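Local coordinates for transmembrane oligosaccharyl transferase, putative (Archaeoglobus fulgidus, PDB 3VGP), which is a putative membrane-bound oligosaccharyl transferase of the STT3/AglB family, represented here by its C-terminal globular domain, at residues Met36-Tyr41 with Asn102-Ala107; Asp64-Phe69 with Arg110-Asn115. The protein carries 1 engineered substitution. All blocks are in the same frame, centred on the assembly; numbering follows the deposited sequence.

Contact 1 of 2, residues Met36-Tyr41 with Asn102-Ala107; sequences MSWWDY and NTKFPA
Lys104 lays its aliphatic stem against the edge of the Trp38 indole, and this stem does most of the touching. Its CB begins the contact at the pyrrole part of the indole, 4.1 Å from Trp38 NE1. With CG anti to the carbonyl carbon (chi1 -69°) and every later torsion near 180°, the chain then runs out straight. CG carries it on, and CD comes to the ring edge, in plane with the indole and 3.9 Å from Trp38 CD1. Beyond CE the chain turns polar: NZ forms a salt bridge with Glu94 and donates to a water over 2.8 Å. That water in turn donates to Trp38 O at 3.1 Å, so one water bridges the ammonium to the carbonyl of the same residue whose ring its methylenes touch. Lysine suits the place because a long apolar shaft and a charged tip are both used. Trp38, Trp39, Asp40 and Tyr41, followed by Gly42, spell the WWDYG signature of the STT3/AglB family. Asp40 sits at the N-cap of the short helix 41-44, and its OD2 stays 6.0 Å from Lys104 NZ, too far for direct pairing. The benzo part of the indole meets the start of helix 105-111, where Trp38 CZ2 lies 4.4 Å from Ala107 CB; a small methyl lets the broad ring approach the helix. Thr103 OG1 caps that helix, accepting from Phe105 N at 3.0 Å with an N-H...O angle of 161°, while Thr96 O is a second partner of the same hydroxyl.

Contact 2 of 2, residues Asp64-Phe69 with Arg110-Asn115; sequences DAAKFF and RIAGYN
A chi1 of -65° sets Ile111 CG1 anti to its carbonyl carbon and CG2 anti to the backbone N, and it is CG2 that meets Ala66, with 3.8 Å between it and Ala66 CB. Lys67 is bent at chi2 and extended afterwards, a shape that carries its amine over to the other chain segment. Ala66 CB is the methyl on which the apolar part of the contact converges: it points at the turn and also lies 3.7 Å from Ala112 N and 3.8 Å from Ala112 CB. With methyls alone on both residues, the CA atoms of Ala66 and Ala112 lie 5.0 Å apart. Lys67 NZ donates to Ala112 O over 3.0 Å, approaching at a C=O...N angle of 141° and tilted out of the carbonyl plane. The ammonium group thus meets a carbonyl near the C-terminal end of helix 105-111, where the helix dipole would probably favour it. Gly113 follows with a phi of 100°, which glycine adopts readily because it has no CB to press on the preceding carbonyl. Its N bonds back to Arg110 O, part of the paired backbone bonds that make this helix end a Schellman motif.

Overall arrangement
The two contacts lie side by side, their centres about 10 Å apart, and both use helix 105-111: contact 1 takes its beginning and contact 2 its end. Along the chain the segments alternate, in the order 36-41, 64-69, 102-107, 110-115, so the connections cross. Helix 58-69 packs on the 36-41 loop through Phe68, against the selenium of Met36 (selenomethionine), and through Ala65, on the Trp38 ring; the same ring touches Ile111 of helix 105-111. Trp38 therefore links the contacts directly. Met36, on a strand at one edge of the mixed sheet, and Phe68, which also touches strand 88-91, join this cluster to the sheet, so the first tryptophan of the WWDYG motif packs against both helices, close to the sheet.

Contact 1 of 2, residues Met36-Tyr41 with Asn102-Ala107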
HETATM    1  N   MSE A  36      -2.915  -0.646  -4.424  1.00 16.68           N
HETATM    2  CA  MSE A  36      -1.550  -0.835  -3.962  1.00 19.32           C
HETATM    3  C   MSE A  36      -1.573  -1.134  -2.475  1.00 20.13           C
HETATM    4  O   MSE A  36      -2.012  -0.307  -1.673  1.00 18.06           O
HETATM    5  CB  MSE A  36      -0.700   0.402  -4.195  1.00 23.99           C
HETATM    6  CG  MSE A  36       0.672   0.245  -3.582  1.00 29.75           C
HETATM    7 SE   MSE A  36       1.739   1.769  -3.910  1.00 46.33          SE
HETATM    8  CE  MSE A  36       2.229   1.380  -5.712  1.00 32.55           C
ATOM      9  N   SER A  37      -1.096  -2.317  -2.108  1.00 20.32           N
ATOM     10  CA  SER A  37      -1.076  -2.722  -0.710  1.00 21.62           C
ATOM     11  C   SER A  37       0.083  -3.686  -0.502  1.00 22.71           C
ATOM     12  O   SER A  37       0.709  -4.128  -1.470  1.00 20.90           O
ATOM     13  CB  SER A  37      -2.399  -3.409  -0.354  1.00 25.12           C
ATOM     14  OG  SER A  37      -2.520  -3.618   1.044  1.00 33.58           O
ATOM     15  N   TRP A  38       0.370  -4.000   0.759  1.00 21.31           N
ATOM     16  CA  TRP A  38       1.445  -4.921   1.090  1.00 22.24           C
ATOM     17  C   TRP A  38       0.813  -6.294   1.227  1.00 23.35           C
ATOM     18  O   TRP A  38       0.135  -6.586   2.212  1.00 23.86           O
ATOM     19  CB  TRP A  38       2.119  -4.526   2.402  1.00 21.31           C
ATOM     20  CG  TRP A  38       3.336  -5.350   2.697  1.00 22.04           C
ATOM     21  CD1 TRP A  38       3.516  -6.204   3.750  1.00 21.05           C
ATOM     22  CD2 TRP A  38       4.540  -5.402   1.928  1.00 21.69           C
ATOM     23  NE1 TRP A  38       4.758  -6.785   3.682  1.00 20.68           N
ATOM     24  CE2 TRP A  38       5.409  -6.310   2.575  1.00 22.42           C
ATOM     25  CE3 TRP A  38       4.970  -4.771   0.755  1.00 22.14           C
ATOM     26  CZ2 TRP A  38       6.683  -6.602   2.085  1.00 23.76           C
ATOM     27  CZ3 TRP A  38       6.239  -5.062   0.268  1.00 23.16           C
ATOM     28  CH2 TRP A  38       7.079  -5.970   0.933  1.00 24.66           C
ATOM     29  N   TRP A  39       1.051  -7.134   0.229  1.00 24.94           N
ATOM     30  CA  TRP A  39       0.473  -8.464   0.200  1.00 25.45           C
ATOM     31  C   TRP A  39       1.352  -9.607   0.656  1.00 24.99           C
ATOM     32  O   TRP A  39       2.574  -9.563   0.542  1.00 24.97           O
ATOM     33  CB  TRP A  39       0.017  -8.815  -1.218  1.00 26.80           C
ATOM     34  CG  TRP A  39      -1.161  -8.063  -1.715  1.00 27.78           C
ATOM     35  CD1 TRP A  39      -1.157  -6.883  -2.399  1.00 26.58           C
ATOM     36  CD2 TRP A  39      -2.531  -8.451  -1.585  1.00 28.73           C
ATOM     37  NE1 TRP A  39      -2.443  -6.513  -2.707  1.00 28.93           N
ATOM     38  CE2 TRP A  39      -3.306  -7.458  -2.218  1.00 29.24           C
ATOM     39  CE3 TRP A  39      -3.178  -9.546  -0.994  1.00 30.89           C
ATOM     40  CZ2 TRP A  39      -4.701  -7.524  -2.277  1.00 31.06           C
ATOM     41  CZ3 TRP A  39      -4.567  -9.611  -1.054  1.00 30.55           C
ATOM     42  CH2 TRP A  39      -5.311  -8.605  -1.692  1.00 31.55           C
ATOM     43  N   ASP A  40       0.683 -10.634   1.165  1.00 26.84           N
ATOM     44  CA  ASP A  40       1.321 -11.879   1.552  1.00 28.05           C
ATOM     45  C   ASP A  40       0.934 -12.713   0.335  1.00 26.04           C
ATOM     46  O   ASP A  40      -0.217 -12.666  -0.106  1.00 26.39           O
ATOM     47  CB  ASP A  40       0.683 -12.464   2.811  1.00 30.98           C
ATOM     48  CG  ASP A  40       1.024 -13.933   3.005  1.00 34.15           C
ATOM     49  OD1 ASP A  40       0.475 -14.773   2.261  1.00 36.54           O
ATOM     50  OD2 ASP A  40       1.842 -14.249   3.894  1.00 36.40           O
ATOM     51  N   TYR A  41       1.885 -13.446  -0.225  1.00 26.50           N
ATOM     52  CA  TYR A  41       1.613 -14.248  -1.408  1.00 26.39           C
ATOM     53  C   TYR A  41       0.348 -15.097  -1.311  1.00 27.29           C
ATOM     54  O   TYR A  41      -0.459 -15.125  -2.239  1.00 25.66           O
ATOM     55  CB  TYR A  41       2.817 -15.136  -1.719  1.00 27.90           C
ATOM     56  CG  TYR A  41       2.664 -15.917  -2.997  1.00 27.98           C
ATOM     57  CD1 TYR A  41       2.058 -17.172  -3.001  1.00 30.81           C
ATOM     58  CD2 TYR A  41       3.098 -15.387  -4.211  1.00 29.72           C
ATOM     59  CE1 TYR A  41       1.888 -17.882  -4.186  1.00 30.94           C
ATOM     60  CE2 TYR A  41       2.932 -16.086  -5.397  1.00 29.31           C
ATOM     61  CZ  TYR A  41       2.328 -17.332  -5.378  1.00 30.90           C
ATOM     62  OH  TYR A  41       2.165 -18.029  -6.552  1.00 32.97           O
ATOM     63  N   ASN A 102       5.855  -6.653  16.366  1.00 25.87           N
ATOM     64  CA  ASN A 102       4.775  -7.161  15.528  1.00 24.53           C
ATOM     65  C   ASN A 102       4.613  -6.178  14.384  1.00 23.89           C
ATOM     66  O   ASN A 102       3.667  -5.388  14.344  1.00 21.82           O
ATOM     67  CB  ASN A 102       3.469  -7.275  16.317  1.00 25.66           C
ATOM     68  CG  ASN A 102       2.313  -7.743  15.453  1.00 27.04           C
ATOM     69  OD1 ASN A 102       2.516  -8.411  14.438  1.00 27.18           O
ATOM     70  ND2 ASN A 102       1.093  -7.406  15.855  1.00 29.98           N
ATOM     71  N   THR A 103       5.555  -6.234  13.449  1.00 21.79           N
ATOM     72  CA  THR A 103       5.548  -5.318  12.322  1.00 19.58           C
ATOM     73  C   THR A 103       6.120  -5.918  11.044  1.00 20.08           C
ATOM     74  O   THR A 103       7.017  -6.758  11.079  1.00 21.03           O
ATOM     75  CB  THR A 103       6.360  -4.057  12.660  1.00 19.07           C
ATOM     76  OG1 THR A 103       6.430  -3.212  11.506  1.00 18.76           O
ATOM     77  CG2 THR A 103       7.777  -4.434  13.078  1.00 18.82           C
ATOM     78  N   LYS A 104       5.584  -5.472   9.913  1.00 19.64           N
ATOM     79  CA  LYS A 104       6.042  -5.930   8.611  1.00 18.31           C
ATOM     80  C   LYS A 104       6.881  -4.833   7.966  1.00 18.71           C
ATOM     81  O   LYS A 104       7.369  -5.000   6.853  1.00 19.47           O
ATOM     82  CB  LYS A 104       4.844  -6.261   7.711  1.00 19.35           C
ATOM     83  CG  LYS A 104       4.068  -7.494   8.144  1.00 21.65           C
ATOM     84  CD  LYS A 104       2.809  -7.704   7.302  1.00 21.41           C
ATOM     85  CE  LYS A 104       2.052  -8.939   7.779  1.00 26.29           C
ATOM     86  NZ  LYS A 104       0.816  -9.198   6.994  1.00 26.83           N
ATOM     87  N   PHE A 105       7.049  -3.708   8.659  1.00 18.77           N
ATOM     88  CA  PHE A 105       7.832  -2.616   8.088  1.00 17.76           C
ATOM     89  C   PHE A 105       9.280  -3.023   7.805  1.00 17.06           C
ATOM     90  O   PHE A 105       9.852  -2.615   6.796  1.00 17.72           O
ATOM     91  CB  PHE A 105       7.783  -1.374   8.982  1.00 16.49           C
ATOM     92  CG  PHE A 105       8.369  -0.152   8.330  1.00 16.13           C
ATOM     93  CD1 PHE A 105       9.569   0.385   8.780  1.00 16.71           C
ATOM     94  CD2 PHE A 105       7.751   0.422   7.222  1.00 16.42           C
ATOM     95  CE1 PHE A 105      10.149   1.475   8.135  1.00 17.58           C
ATOM     96  CE2 PHE A 105       8.327   1.512   6.567  1.00 15.46           C
ATOM     97  CZ  PHE A 105       9.530   2.036   7.029  1.00 16.52           C
ATOM     98  N   PRO A 106       9.897  -3.827   8.686  1.00 17.57           N
ATOM     99  CA  PRO A 106      11.279  -4.206   8.371  1.00 18.40           C
ATOM    100  C   PRO A 106      11.331  -4.998   7.059  1.00 17.95           C
ATOM    101  O   PRO A 106      12.257  -4.839   6.268  1.00 18.80           O
ATOM    102  CB  PRO A 106      11.685  -5.044   9.582  1.00 18.79           C
ATOM    103  CG  PRO A 106      10.935  -4.364  10.702  1.00 19.65           C
ATOM    104  CD  PRO A 106       9.560  -4.180  10.078  1.00 16.86           C
ATOM    105  N   ALA A 107      10.329  -5.847   6.832  1.00 16.45           N
ATOM    106  CA  ALA A 107      10.265  -6.643   5.612  1.00 18.05           C
ATOM    107  C   ALA A 107      10.103  -5.710   4.421  1.00 18.35           C
ATOM    108  O   ALA A 107      10.727  -5.899   3.381  1.00 19.89           O
ATOM    109  CB  ALA A 107       9.089  -7.627   5.678  1.00 19.90           C
TER
HETATM  110  O   HOH W   1       0.990  -8.798   4.224  1.00 24.22           O

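Contact 2 of 2, residues Asp64-Phe69 with Arg110-Asn115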
ATOM      1  N   ASP A  64       6.982  -2.418  -5.848  1.00 16.60           N
ATOM      2  CA  ASP A  64       6.256  -1.163  -6.048  1.00 16.24           C
ATOM      3  C   ASP A  64       5.797  -0.621  -4.695  1.00 15.44           C
ATOM      4  O   ASP A  64       6.030   0.538  -4.362  1.00 16.37           O
ATOM      5  CB  ASP A  64       4.996  -1.357  -6.903  1.00 16.66           C
ATOM      6  CG  ASP A  64       5.289  -1.565  -8.378  1.00 20.07           C
ATOM      7  OD1 ASP A  64       6.425  -1.311  -8.821  1.00 20.13           O
ATOM      8  OD2 ASP A  64       4.349  -1.971  -9.098  1.00 22.10           O
ATOM      9  N   ALA A  65       5.118  -1.465  -3.928  1.00 15.09           N
ATOM     10  CA  ALA A  65       4.602  -1.043  -2.633  1.00 13.39           C
ATOM     11  C   ALA A  65       5.698  -0.641  -1.652  1.00 14.70           C
ATOM     12  O   ALA A  65       5.559   0.345  -0.935  1.00 15.31           O
ATOM     13  CB  ALA A  65       3.726  -2.145  -2.033  1.00 13.19           C
ATOM     14  N   ALA A  66       6.789  -1.397  -1.625  1.00 15.12           N
ATOM     15  CA  ALA A  66       7.886  -1.085  -0.717  1.00 15.30           C
ATOM     16  C   ALA A  66       8.542   0.253  -1.080  1.00 16.21           C
ATOM     17  O   ALA A  66       8.811   1.076  -0.207  1.00 16.82           O
ATOM     18  CB  ALA A  66       8.918  -2.213  -0.736  1.00 14.71           C
ATOM     19  N   LYS A  67       8.798   0.475  -2.365  1.00 14.98           N
ATOM     20  CA  LYS A  67       9.410   1.728  -2.794  1.00 17.02           C
ATOM     21  C   LYS A  67       8.482   2.898  -2.486  1.00 16.06           C
ATOM     22  O   LYS A  67       8.924   3.984  -2.108  1.00 17.84           O
ATOM     23  CB  LYS A  67       9.698   1.690  -4.298  1.00 18.33           C
ATOM     24  CG  LYS A  67      10.807   0.729  -4.711  1.00 21.93           C
ATOM     25  CD  LYS A  67      12.180   1.216  -4.267  1.00 27.49           C
ATOM     26  CE  LYS A  67      13.280   0.327  -4.840  1.00 28.71           C
ATOM     27  NZ  LYS A  67      14.644   0.756  -4.414  1.00 30.81           N
ATOM     28  N   PHE A  68       7.187   2.665  -2.653  1.00 15.74           N
ATOM     29  CA  PHE A  68       6.185   3.690  -2.403  1.00 16.44           C
ATOM     30  C   PHE A  68       6.110   4.027  -0.917  1.00 15.88           C
ATOM     31  O   PHE A  68       6.207   5.191  -0.530  1.00 17.29           O
ATOM     32  CB  PHE A  68       4.817   3.198  -2.891  1.00 16.05           C
ATOM     33  CG  PHE A  68       3.678   4.126  -2.568  1.00 17.25           C
ATOM     34  CD1 PHE A  68       3.272   5.098  -3.472  1.00 16.91           C
ATOM     35  CD2 PHE A  68       3.010   4.020  -1.353  1.00 17.61           C
ATOM     36  CE1 PHE A  68       2.217   5.951  -3.171  1.00 19.31           C
ATOM     37  CE2 PHE A  68       1.955   4.870  -1.043  1.00 19.28           C
ATOM     38  CZ  PHE A  68       1.558   5.837  -1.956  1.00 16.61           C
ATOM     39  N   PHE A  69       5.949   3.002  -0.086  1.00 15.80           N
ATOM     40  CA  PHE A  69       5.832   3.214   1.349  1.00 15.86           C
ATOM     41  C   PHE A  69       7.078   3.801   1.999  1.00 17.05           C
ATOM     42  O   PHE A  69       6.965   4.637   2.897  1.00 18.23           O
ATOM     43  CB  PHE A  69       5.432   1.909   2.053  1.00 13.85           C
ATOM     44  CG  PHE A  69       3.989   1.510   1.822  1.00 14.49           C
ATOM     45  CD1 PHE A  69       2.967   2.463   1.894  1.00 15.00           C
ATOM     46  CD2 PHE A  69       3.649   0.185   1.555  1.00 13.66           C
ATOM     47  CE1 PHE A  69       1.630   2.098   1.704  1.00 14.69           C
ATOM     48  CE2 PHE A  69       2.319  -0.195   1.365  1.00 15.97           C
ATOM     49  CZ  PHE A  69       1.306   0.763   1.439  1.00 16.59           C
ATOM     50  N   ARG A 110      13.387  -4.128   3.623  1.00 18.71           N
ATOM     51  CA  ARG A 110      14.286  -5.059   2.939  1.00 20.29           C
ATOM     52  C   ARG A 110      13.968  -5.154   1.451  1.00 20.42           C
ATOM     53  O   ARG A 110      14.869  -5.101   0.613  1.00 20.99           O
ATOM     54  CB  ARG A 110      14.206  -6.461   3.553  1.00 21.93           C
ATOM     55  CG  ARG A 110      14.664  -6.542   4.998  1.00 24.79           C
ATOM     56  CD  ARG A 110      14.986  -7.972   5.405  1.00 27.31           C
ATOM     57  NE  ARG A 110      15.233  -8.072   6.839  1.00 27.63           N
ATOM     58  CZ  ARG A 110      14.273  -8.102   7.757  1.00 29.28           C
ATOM     59  NH1 ARG A 110      12.999  -8.047   7.387  1.00 30.37           N
ATOM     60  NH2 ARG A 110      14.582  -8.180   9.044  1.00 30.01           N
ATOM     61  N   ILE A 111      12.687  -5.302   1.129  1.00 22.18           N
ATOM     62  CA  ILE A 111      12.258  -5.406  -0.264  1.00 22.02           C
ATOM     63  C   ILE A 111      12.584  -4.124  -1.027  1.00 22.32           C
ATOM     64  O   ILE A 111      12.874  -4.162  -2.227  1.00 23.22           O
ATOM     65  CB  ILE A 111      10.743  -5.696  -0.356  1.00 24.30           C
ATOM     66  CG1 ILE A 111      10.444  -7.070   0.246  1.00 27.24           C
ATOM     67  CG2 ILE A 111      10.279  -5.634  -1.804  1.00 23.49           C
ATOM     68  CD1 ILE A 111      11.151  -8.219  -0.447  1.00 29.62           C
ATOM     69  N   ALA A 112      12.546  -2.993  -0.328  1.00 21.06           N
ATOM     70  CA  ALA A 112      12.855  -1.706  -0.942  1.00 21.67           C
ATOM     71  C   ALA A 112      14.361  -1.553  -1.140  1.00 22.56           C
ATOM     72  O   ALA A 112      14.815  -0.583  -1.751  1.00 23.10           O
ATOM     73  CB  ALA A 112      12.327  -0.565  -0.079  1.00 20.21           C
ATOM     74  N   GLY A 113      15.130  -2.501  -0.609  1.00 23.46           N
ATOM     75  CA  GLY A 113      16.574  -2.453  -0.766  1.00 25.30           C
ATOM     76  C   GLY A 113      17.371  -1.920   0.413  1.00 26.92           C
ATOM     77  O   GLY A 113      18.577  -1.691   0.295  1.00 29.70           O
ATOM     78  N   TYR A 114      16.720  -1.717   1.551  1.00 24.44           N
ATOM     79  CA  TYR A 114      17.423  -1.210   2.722  1.00 26.24           C
ATOM     80  C   TYR A 114      17.945  -2.359   3.578  1.00 27.47           C
ATOM     81  O   TYR A 114      17.296  -3.396   3.715  1.00 27.77           O
ATOM     82  CB  TYR A 114      16.501  -0.311   3.554  1.00 24.47           C
ATOM     83  CG  TYR A 114      16.084   0.957   2.849  1.00 24.04           C
ATOM     84  CD1 TYR A 114      16.941   2.053   2.773  1.00 25.57           C
ATOM     85  CD2 TYR A 114      14.835   1.054   2.233  1.00 22.64           C
ATOM     86  CE1 TYR A 114      16.564   3.217   2.099  1.00 25.79           C
ATOM     87  CE2 TYR A 114      14.452   2.209   1.559  1.00 23.29           C
ATOM     88  CZ  TYR A 114      15.318   3.284   1.497  1.00 24.79           C
ATOM     89  OH  TYR A 114      14.936   4.426   0.832  1.00 27.48           O
ATOM     90  N   ASN A 115      19.133  -2.172   4.139  1.00 27.93           N
ATOM     91  CA  ASN A 115      19.748  -3.181   4.990  1.00 29.24           C
ATOM     92  C   ASN A 115      19.294  -2.895   6.419  1.00 29.23           C
ATOM     93  O   ASN A 115      20.094  -2.529   7.278  1.00 28.82           O
ATOM     94  CB  ASN A 115      21.267  -3.077   4.900  1.00 32.16           C
ATOM     95  CG  ASN A 115      21.961  -4.331   5.365  1.00 35.01           C
ATOM     96  OD1 ASN A 115      21.575  -4.933   6.368  1.00 37.79           O
ATOM     97  ND2 ASN A 115      23.001  -4.730   4.643  1.00 35.27           N
TER